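Hypothetical protein yiiX (Escherichia coli, PDB 2IF6) is of unestablished function but, as a member of the permuted papain-like amidase family, may be a hydrolase that binds lipids. Local coordinates at residues Q19-A22 / I23-T27; A88-A91 / K92-G96; E150-G153 / K154-L158. All coordinates share one frame; numbering follows the deposited sequence. Where two conformers were deposited one is given.

Interaction 1 of 3, residues Q19-A22 / I23-T27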
ATOM      1  N   GLN A  19       5.151 -12.854   5.360  1.00 28.66           N
ATOM      2  CA  GLN A  19       5.970 -12.211   4.331  1.00 27.74           C
ATOM      3  C   GLN A  19       6.508 -10.830   4.733  1.00 25.71           C
ATOM      4  O   GLN A  19       7.279 -10.239   3.990  1.00 24.75           O
ATOM      5  CB  GLN A  19       5.255 -12.124   2.978  1.00 28.25           C
ATOM      6  CG  GLN A  19       4.073 -11.186   2.914  1.00 32.90           C
ATOM      7  CD  GLN A  19       2.747 -11.924   2.836  1.00 40.82           C
ATOM      8  OE1 GLN A  19       2.388 -12.700   3.744  1.00 43.28           O
ATOM      9  NE2 GLN A  19       2.003 -11.691   1.741  1.00 43.06           N
ATOM     10  N   SER A  20       6.107 -10.319   5.893  1.00 24.11           N
ATOM     11  CA  SER A  20       6.372  -8.920   6.213  1.00 23.17           C
ATOM     12  C   SER A  20       7.866  -8.583   6.235  1.00 23.14           C
ATOM     13  O   SER A  20       8.297  -7.585   5.652  1.00 21.96           O
ATOM     14  CB  SER A  20       5.697  -8.535   7.524  1.00 23.23           C
ATOM     15  OG  SER A  20       6.045  -7.218   7.892  1.00 24.96           O
ATOM     16  N   LYS A  21       8.651  -9.439   6.891  1.00 22.15           N
ATOM     17  CA  LYS A  21      10.084  -9.250   6.973  1.00 22.82           C
ATOM     18  C   LYS A  21      10.791  -9.288   5.619  1.00 21.86           C
ATOM     19  O   LYS A  21      11.642  -8.445   5.316  1.00 21.92           O
ATOM     20  CB  LYS A  21      10.686 -10.266   7.963  1.00 24.34           C
ATOM     21  CG  LYS A  21      12.136  -9.988   8.265  1.00 27.66           C
ATOM     22  CD  LYS A  21      12.279  -8.732   9.122  1.00 34.64           C
ATOM     23  CE  LYS A  21      13.350  -7.841   8.532  1.00 38.18           C
ATOM     24  NZ  LYS A  21      14.014  -7.007   9.575  1.00 41.23           N
ATOM     25  N   ALA A  22      10.442 -10.259   4.787  1.00 21.45           N
ATOM     26  CA  ALA A  22      11.001 -10.335   3.438  1.00 19.79           C
ATOM     27  C   ALA A  22      10.724  -9.062   2.636  1.00 19.00           C
ATOM     28  O   ALA A  22      11.600  -8.564   1.955  1.00 17.36           O
ATOM     29  CB  ALA A  22      10.431 -11.557   2.708  1.00 19.89           C
ATOM     30  N   ILE A  23       9.487  -8.565   2.718  1.00 18.62           N
ATOM     31  CA  ILE A  23       9.108  -7.333   2.047  1.00 19.13           C
ATOM     32  C   ILE A  23       9.973  -6.163   2.545  1.00 18.29           C
ATOM     33  O   ILE A  23      10.558  -5.451   1.749  1.00 18.40           O
ATOM     34  CB  ILE A  23       7.601  -7.019   2.213  1.00 19.39           C
ATOM     35  CG1 ILE A  23       6.755  -7.994   1.364  1.00 20.71           C
ATOM     36  CG2 ILE A  23       7.302  -5.606   1.755  1.00 19.20           C
ATOM     37  CD1 ILE A  23       5.296  -7.992   1.725  1.00 23.46           C
ATOM     38  N   GLN A  24      10.084  -6.002   3.853  1.00 18.17           N
ATOM     39  CA  GLN A  24      10.904  -4.919   4.432  1.00 17.94           C
ATOM     40  C   GLN A  24      12.345  -4.956   3.903  1.00 17.93           C
ATOM     41  O   GLN A  24      12.940  -3.934   3.516  1.00 17.43           O
ATOM     42  CB  GLN A  24      10.917  -5.058   5.949  1.00 18.72           C
ATOM     43  CG  GLN A  24       9.570  -4.804   6.629  1.00 20.53           C
ATOM     44  CD  GLN A  24       9.713  -4.877   8.125  1.00 25.15           C
ATOM     45  OE1 GLN A  24      10.394  -5.765   8.645  1.00 30.35           O
ATOM     46  NE2 GLN A  24       9.117  -3.934   8.825  1.00 25.90           N
ATOM     47  N   LEU A  25      12.896  -6.158   3.837  1.00 17.12           N
ATOM     48  CA  LEU A  25      14.267  -6.349   3.390  1.00 18.29           C
ATOM     49  C   LEU A  25      14.473  -6.075   1.899  1.00 17.82           C
ATOM     50  O   LEU A  25      15.381  -5.350   1.519  1.00 18.57           O
ATOM     51  CB  LEU A  25      14.673  -7.780   3.705  1.00 17.83           C
ATOM     52  CG  LEU A  25      15.056  -8.115   5.142  1.00 20.55           C
ATOM     53  CD1 LEU A  25      15.281  -9.611   5.161  1.00 20.15           C
ATOM     54  CD2 LEU A  25      16.307  -7.338   5.561  1.00 22.00           C
ATOM     55  N   ALA A  26      13.637  -6.673   1.052  1.00 17.74           N
ATOM     56  CA  ALA A  26      13.713  -6.482  -0.388  1.00 18.62           C
ATOM     57  C   ALA A  26      13.507  -5.009  -0.810  1.00 19.88           C
ATOM     58  O   ALA A  26      14.002  -4.562  -1.866  1.00 19.63           O
ATOM     59  CB  ALA A  26      12.676  -7.367  -1.074  1.00 18.00           C
ATOM     60  N   THR A  27      12.728  -4.272  -0.020  1.00 19.86           N
ATOM     61  CA  THR A  27      12.325  -2.928  -0.490  1.00 20.62           C
ATOM     62  C   THR A  27      13.010  -1.818   0.277  1.00 21.33           C
ATOM     63  O   THR A  27      12.719  -0.617   0.017  1.00 22.08           O
ATOM     64  CB  THR A  27      10.824  -2.684  -0.363  1.00 20.40           C
ATOM     65  OG1 THR A  27      10.469  -2.662   1.028  1.00 19.93           O
ATOM     66  CG2 THR A  27       9.998  -3.730  -1.155  1.00 20.25           C
TER
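K21 and Q24 meet at about a right angle on one flank of the short helix 20-27, the lysine chain running across the amide end of the glutamine. CD of K21 lies 3.5 Å from OE1 of Q24, whereas NZ stays at 3.9 Å, so methylenes rather than the ammonium group make the closest approach. The lysine gets there because its CG is anti to the backbone N (chi1 -171°) and the chain then bends at chi2 and chi3. The same bends bring CE to 3.8 Å from CG of L25, one residue further along, where the two chains pass obliquely. Q24 extends beyond CG, and its CG packs 3.2 Å from the carbonyl O of S20; the amide is held at NE2 by the carbonyl of D30. On another flank Q19 and I23 lie side by side and point the same way, with CG of Q19 3.6 Å from CD1 of I23. S20 turns from this contact and hydrogen-bonds through OG to S32 and to the carbonyl of S15. Four successive i+4 to i backbone bonds, beginning with I23 N to Q19 O at 3.0 Å, are the evidence for a regular alpha-helix. One turn on, the carbonyl O of I23 accepts from both N and OG1 of T27, OG1 lying 2.9 Å from that O and above the carbonyl plane. This is the short alpha-helix following strand 10-13, packed through K21, A22 and L25 on helix 142-152; I23 lies near, without touching, a possible Cys-His-Glu triad, consistent with a papain-like fold.

Interaction 2 of 3, residues A88-A91 / K92-G96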
ATOM      1  N   ALA A  88     -12.579   8.333  -3.952  1.00 18.52           N
ATOM      2  CA  ALA A  88     -13.606   7.469  -3.363  1.00 18.95           C
ATOM      3  C   ALA A  88     -14.361   6.646  -4.423  1.00 20.22           C
ATOM      4  O   ALA A  88     -14.564   5.441  -4.243  1.00 21.43           O
ATOM      5  CB  ALA A  88     -14.558   8.292  -2.508  1.00 16.56           C
ATOM      6  N   GLN A  89     -14.768   7.306  -5.515  1.00 21.35           N
ATOM      7  CA  GLN A  89     -15.500   6.713  -6.655  0.50 22.10           C
ATOM      8  C   GLN A  89     -14.720   5.605  -7.356  1.00 21.64           C
ATOM      9  O   GLN A  89     -15.237   4.529  -7.671  1.00 20.89           O
ATOM     10  CB  GLN A  89     -15.774   7.828  -7.678  0.50 22.61           C
ATOM     11  CG  GLN A  89     -16.794   7.533  -8.774  0.50 23.67           C
ATOM     12  CD  GLN A  89     -17.145   8.778  -9.618  0.50 24.48           C
ATOM     13  OE1 GLN A  89     -16.266   9.582  -9.988  0.50 27.17           O
ATOM     14  NE2 GLN A  89     -18.433   8.922  -9.943  0.50 25.47           N
ATOM     15  N   THR A  90     -13.470   5.916  -7.664  1.00 20.84           N
ATOM     16  CA  THR A  90     -12.578   4.963  -8.307  1.00 20.10           C
ATOM     17  C   THR A  90     -12.292   3.774  -7.421  1.00 20.25           C
ATOM     18  O   THR A  90     -12.252   2.657  -7.907  1.00 19.24           O
ATOM     19  CB  THR A  90     -11.256   5.653  -8.692  1.00 21.25           C
ATOM     20  OG1 THR A  90     -11.547   6.696  -9.613  1.00 20.61           O
ATOM     21  CG2 THR A  90     -10.285   4.678  -9.356  1.00 20.97           C
ATOM     22  N   ALA A  91     -12.091   4.012  -6.115  1.00 19.76           N
ATOM     23  CA  ALA A  91     -11.789   2.922  -5.192  1.00 20.01           C
ATOM     24  C   ALA A  91     -12.864   1.837  -5.307  1.00 20.98           C
ATOM     25  O   ALA A  91     -12.566   0.646  -5.178  1.00 19.98           O
ATOM     26  CB  ALA A  91     -11.689   3.415  -3.778  1.00 18.55           C
ATOM     27  N   LYS A  92     -14.110   2.258  -5.549  1.00 21.85           N
ATOM     28  CA  LYS A  92     -15.242   1.319  -5.600  1.00 23.60           C
ATOM     29  C   LYS A  92     -15.088   0.241  -6.664  1.00 23.57           C
ATOM     30  O   LYS A  92     -15.589  -0.848  -6.497  1.00 24.08           O
ATOM     31  CB  LYS A  92     -16.559   2.060  -5.842  1.00 23.52           C
ATOM     32  CG  LYS A  92     -17.011   2.891  -4.669  1.00 25.99           C
ATOM     33  CD  LYS A  92     -18.349   3.576  -4.984  1.00 28.55           C
ATOM     34  CE  LYS A  92     -18.817   4.367  -3.760  1.00 33.28           C
ATOM     35  NZ  LYS A  92     -20.054   5.202  -4.007  1.00 35.83           N
ATOM     36  N   ARG A  93     -14.389   0.548  -7.744  1.00 25.03           N
ATOM     37  CA  ARG A  93     -14.222  -0.365  -8.878  1.00 26.51           C
ATOM     38  C   ARG A  93     -13.343  -1.574  -8.549  1.00 25.37           C
ATOM     39  O   ARG A  93     -13.376  -2.558  -9.264  1.00 25.70           O
ATOM     40  CB  ARG A  93     -13.651   0.378 -10.096  1.00 26.20           C
ATOM     41  CG  ARG A  93     -14.436   1.652 -10.494  1.00 28.89           C
ATOM     42  CD  ARG A  93     -13.731   2.456 -11.596  1.00 31.90           C
ATOM     43  NE  ARG A  93     -13.319   1.625 -12.727  1.00 41.15           N
ATOM     44  CZ  ARG A  93     -12.148   1.756 -13.358  1.00 47.18           C
ATOM     45  NH1 ARG A  93     -11.269   2.688 -12.972  1.00 48.39           N
ATOM     46  NH2 ARG A  93     -11.842   0.949 -14.375  1.00 49.47           N
ATOM     47  N   TYR A  94     -12.571  -1.503  -7.462  1.00 24.21           N
ATOM     48  CA  TYR A  94     -11.629  -2.576  -7.086  1.00 22.74           C
ATOM     49  C   TYR A  94     -12.134  -3.426  -5.911  1.00 22.44           C
ATOM     50  O   TYR A  94     -11.515  -4.442  -5.564  1.00 22.17           O
ATOM     51  CB  TYR A  94     -10.254  -1.969  -6.726  1.00 22.75           C
ATOM     52  CG  TYR A  94      -9.608  -1.232  -7.886  1.00 22.66           C
ATOM     53  CD1 TYR A  94      -8.715  -1.876  -8.731  1.00 22.26           C
ATOM     54  CD2 TYR A  94      -9.904   0.104  -8.135  1.00 21.72           C
ATOM     55  CE1 TYR A  94      -8.120  -1.190  -9.810  1.00 24.11           C
ATOM     56  CE2 TYR A  94      -9.349   0.786  -9.220  1.00 23.74           C
ATOM     57  CZ  TYR A  94      -8.459   0.140 -10.046  1.00 24.30           C
ATOM     58  OH  TYR A  94      -7.903   0.824 -11.107  1.00 25.02           O
ATOM     59  N   LEU A  95     -13.249  -3.021  -5.294  1.00 21.82           N
ATOM     60  CA  LEU A  95     -13.747  -3.734  -4.134  1.00 21.61           C
ATOM     61  C   LEU A  95     -14.050  -5.181  -4.486  1.00 22.22           C
ATOM     62  O   LEU A  95     -14.564  -5.476  -5.581  1.00 23.35           O
ATOM     63  CB  LEU A  95     -15.022  -3.078  -3.576  1.00 21.08           C
ATOM     64  CG  LEU A  95     -14.823  -1.739  -2.889  1.00 21.18           C
ATOM     65  CD1 LEU A  95     -16.131  -0.991  -2.730  1.00 20.26           C
ATOM     66  CD2 LEU A  95     -14.104  -1.907  -1.487  1.00 19.24           C
ATOM     67  N   GLY A  96     -13.711  -6.081  -3.575  1.00 23.02           N
ATOM     68  CA  GLY A  96     -13.953  -7.501  -3.789  1.00 22.70           C
ATOM     69  C   GLY A  96     -12.905  -8.261  -4.577  1.00 22.67           C
ATOM     70  O   GLY A  96     -13.001  -9.476  -4.675  1.00 23.11           O
TER
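K92 meets A88 and Q89 just beyond helix 81-91. Its N lies 3.5 Å from O of A88, a weak bond to the residue four back. A second weak bond, 3.3 Å long, runs from the same N to O of Q89, so the amide is shared between i-4 and i-3 carbonyls. The base of the side chain packs on the same two oxygens: CB is 3.3 Å from O of Q89, and CG also touches O of A88. Beyond CG the lysine is extended, and its side chain touches Y55 of strand 53-57.

At R93 the change of bonding is complete, since its N binds O of T90 at 3.0 Å, three residues back. The donor sits well above the carbonyl plane, by 51°. CB and CG of R93 pack against that same oxygen, and the bend at chi3 leaves CG2 of T90 oblique to the guanidinium.

Y94 repeats the i-3 step through N to O of A91, 3.1 Å. Its side chain lies alongside that of T90, pointing the same way, with CE2 4.0 Å from CG2 of T90. The carbonyl oxygens of T90 and A91 approach the ring at its edge, near its plane, CD2 being 3.5 Å from O of T90.

L95 then leaves helical angles, its CG about 4.0 Å from O of A91 and its side chain on F47 and Y55; its N makes a further, weak i-3 bond to O of K92. G96 follows with positive phi and a backbone bond to V53. Replacement of i-4 by i-3 bonding after K92 is common where an alpha-helix ends, and here it brings the buried Y94 against V115, V119 and N122 of helix 112-124 and F47 of strand 43-49.

Interaction 3 of 3, residues E150-G153 / K154-L158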
ATOM      1  N   GLU A 150       9.495 -20.248  -1.657  1.00 22.29           N
ATOM      2  CA  GLU A 150       8.245 -20.729  -1.068  1.00 24.54           C
ATOM      3  C   GLU A 150       7.036 -20.358  -1.926  1.00 22.99           C
ATOM      4  O   GLU A 150       6.196 -21.205  -2.214  1.00 22.31           O
ATOM      5  CB  GLU A 150       8.136 -20.166   0.349  1.00 24.33           C
ATOM      6  CG  GLU A 150       7.002 -20.684   1.239  1.00 28.89           C
ATOM      7  CD  GLU A 150       7.112 -20.126   2.691  1.00 30.32           C
ATOM      8  OE1 GLU A 150       8.263 -19.923   3.205  1.00 37.04           O
ATOM      9  OE2 GLU A 150       6.049 -19.886   3.309  1.00 38.14           O
ATOM     10  N   ARG A 151       6.975 -19.103  -2.378  1.00 21.93           N
ATOM     11  CA  ARG A 151       5.830 -18.620  -3.123  1.00 22.18           C
ATOM     12  C   ARG A 151       5.860 -19.029  -4.602  1.00 21.24           C
ATOM     13  O   ARG A 151       4.836 -19.437  -5.147  1.00 20.83           O
ATOM     14  CB  ARG A 151       5.708 -17.086  -2.960  1.00 23.31           C
ATOM     15  CG  ARG A 151       4.745 -16.342  -3.873  1.00 24.67           C
ATOM     16  CD  ARG A 151       3.294 -16.809  -3.738  1.00 28.38           C
ATOM     17  NE  ARG A 151       2.887 -16.989  -2.341  1.00 30.52           N
ATOM     18  CZ  ARG A 151       1.772 -17.612  -1.965  1.00 33.66           C
ATOM     19  NH1 ARG A 151       0.932 -18.098  -2.876  1.00 34.75           N
ATOM     20  NH2 ARG A 151       1.489 -17.738  -0.670  1.00 35.69           N
ATOM     21  N   TYR A 152       7.019 -18.891  -5.230  1.00 21.07           N
ATOM     22  CA  TYR A 152       7.156 -19.025  -6.670  1.00 21.28           C
ATOM     23  C   TYR A 152       7.901 -20.269  -7.151  1.00 21.13           C
ATOM     24  O   TYR A 152       7.835 -20.562  -8.326  1.00 20.26           O
ATOM     25  CB  TYR A 152       7.886 -17.838  -7.272  1.00 22.00           C
ATOM     26  CG  TYR A 152       7.211 -16.492  -7.110  1.00 22.94           C
ATOM     27  CD1 TYR A 152       6.064 -16.170  -7.832  1.00 24.47           C
ATOM     28  CD2 TYR A 152       7.771 -15.520  -6.284  1.00 23.75           C
ATOM     29  CE1 TYR A 152       5.454 -14.913  -7.718  1.00 25.55           C
ATOM     30  CE2 TYR A 152       7.191 -14.269  -6.152  1.00 24.58           C
ATOM     31  CZ  TYR A 152       6.047 -13.961  -6.881  1.00 27.01           C
ATOM     32  OH  TYR A 152       5.493 -12.717  -6.730  1.00 25.34           O
ATOM     33  N   GLY A 153       8.636 -20.953  -6.281  1.00 20.78           N
ATOM     34  CA  GLY A 153       9.460 -22.057  -6.720  1.00 22.34           C
ATOM     35  C   GLY A 153      10.543 -21.486  -7.619  1.00 23.63           C
ATOM     36  O   GLY A 153      11.182 -20.489  -7.265  1.00 23.36           O
ATOM     37  N   LYS A 154      10.745 -22.083  -8.800  1.00 24.27           N
ATOM     38  CA  LYS A 154      11.738 -21.561  -9.750  1.00 25.31           C
ATOM     39  C   LYS A 154      11.141 -20.507 -10.686  1.00 25.40           C
ATOM     40  O   LYS A 154      11.885 -19.781 -11.341  1.00 26.31           O
ATOM     41  CB  LYS A 154      12.379 -22.684 -10.595  1.00 26.37           C
ATOM     42  CG  LYS A 154      13.241 -23.640  -9.816  1.00 29.45           C
ATOM     43  CD  LYS A 154      13.848 -24.667 -10.772  1.00 35.99           C
ATOM     44  CE  LYS A 154      14.731 -25.658 -10.042  1.00 36.27           C
ATOM     45  NZ  LYS A 154      14.828 -26.966 -10.802  1.00 40.98           N
ATOM     46  N   ASN A 155       9.812 -20.408 -10.735  1.00 24.82           N
ATOM     47  CA  ASN A 155       9.150 -19.486 -11.643  1.00 25.88           C
ATOM     48  C   ASN A 155       8.965 -18.083 -11.031  1.00 25.26           C
ATOM     49  O   ASN A 155       7.848 -17.603 -10.873  1.00 25.47           O
ATOM     50  CB  ASN A 155       7.810 -20.066 -12.120  1.00 26.01           C
ATOM     51  CG  ASN A 155       7.969 -21.026 -13.309  1.00 31.37           C
ATOM     52  OD1 ASN A 155       9.094 -21.361 -13.714  1.00 34.25           O
ATOM     53  ND2 ASN A 155       6.830 -21.488 -13.873  1.00 34.03           N
ATOM     54  N   ILE A 156      10.075 -17.451 -10.662  1.00 25.09           N
ATOM     55  CA  ILE A 156      10.028 -16.081 -10.140  1.00 24.94           C
ATOM     56  C   ILE A 156       9.760 -15.090 -11.287  1.00 24.26           C
ATOM     57  O   ILE A 156      10.446 -15.118 -12.325  1.00 24.71           O
ATOM     58  CB  ILE A 156      11.310 -15.747  -9.340  1.00 24.62           C
ATOM     59  CG1 ILE A 156      11.450 -16.708  -8.151  1.00 25.00           C
ATOM     60  CG2 ILE A 156      11.269 -14.301  -8.828  1.00 24.86           C
ATOM     61  CD1 ILE A 156      12.865 -16.756  -7.576  1.00 27.90           C
ATOM     62  N   PRO A 157       8.727 -14.232 -11.146  1.00 24.63           N
ATOM     63  CA  PRO A 157       8.464 -13.274 -12.238  1.00 24.40           C
ATOM     64  C   PRO A 157       9.378 -12.040 -12.135  1.00 24.62           C
ATOM     65  O   PRO A 157       8.926 -10.936 -11.780  1.00 24.72           O
ATOM     66  CB  PRO A 157       7.006 -12.893 -12.030  1.00 23.46           C
ATOM     67  CG  PRO A 157       6.757 -13.091 -10.573  1.00 25.04           C
ATOM     68  CD  PRO A 157       7.769 -14.089 -10.040  1.00 24.31           C
ATOM     69  N   LEU A 158      10.638 -12.241 -12.503  1.00 24.62           N
ATOM     70  CA  LEU A 158      11.692 -11.233 -12.387  1.00 23.77           C
ATOM     71  C   LEU A 158      11.442  -9.957 -13.161  1.00 23.34           C
ATOM     72  O   LEU A 158      11.927  -8.907 -12.741  1.00 23.37           O
ATOM     73  CB  LEU A 158      13.038 -11.823 -12.795  1.00 23.92           C
ATOM     74  CG  LEU A 158      13.654 -12.851 -11.822  1.00 25.19           C
ATOM     75  CD1 LEU A 158      14.984 -13.397 -12.340  1.00 29.79           C
ATOM     76  CD2 LEU A 158      13.842 -12.271 -10.438  1.00 27.23           C
TER
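The ring of Y152 is sandwiched between the residue before it and a proline five residues on: CD of P157 lies over the centre of one face and CG of R151 over the centre of the opposite face. On the proline side this is a CH-pi contact, with CD 3.4 Å from the ring centroid and only 15° off the ring normal, while the two side chains cross at about a right angle. CG of P157 extends the overlap toward the hydroxyl end, 3.6 Å from CE1 of Y152. The tyrosine reaches this position with CG anti to its carbonyl carbon (chi1 -62°), and its hydroxyl, hydrogen-bonded to the carbonyl of S102, fixes the far end of the ring. At the near end, CB of Y152 packs 3.8 Å from CG1 of I156, and the carbonyl O of N155 lies 3.6 Å from the same CB.

What brings residues five apart together is a type II' beta turn from Y152 to N155 at the C-terminus of helix 142-152. G153 is the first residue to leave the helix, with a positive phi of 66° that glycine readily adopts. The turn is closed by N155 N to Y152 O at 3.1 Å, a weak bond. Inverse gamma turns centred on N155 and on P157 then curl residues 154-158 back beside the tyrosine. I156 also touches L134, and the backbone of L158 bonds to K135, which joins this surface turn to the loop around those residues.

In the fold
The three contacts come in series along the chain, each on or just after a helix: 20-27 for interaction 1, 81-91 for interaction 2, 142-152 for interaction 3. Interactions 1 and 3 lie on the same side of the chain's centre, their centres about 16 Å and nearest atoms about 7 Å apart; helix 142-152 links them, packing on helix 20-27 and ending in the turn at 152-155. Interaction 2 is across the chain's centre from interaction 1, centres about 27 Å apart, and about 30 Å from interaction 3. It settles the chain after helix 81-91 against the antiparallel sheet and helix 112-124. The three are thus separate local contacts within one papain-like fold, without direct touch.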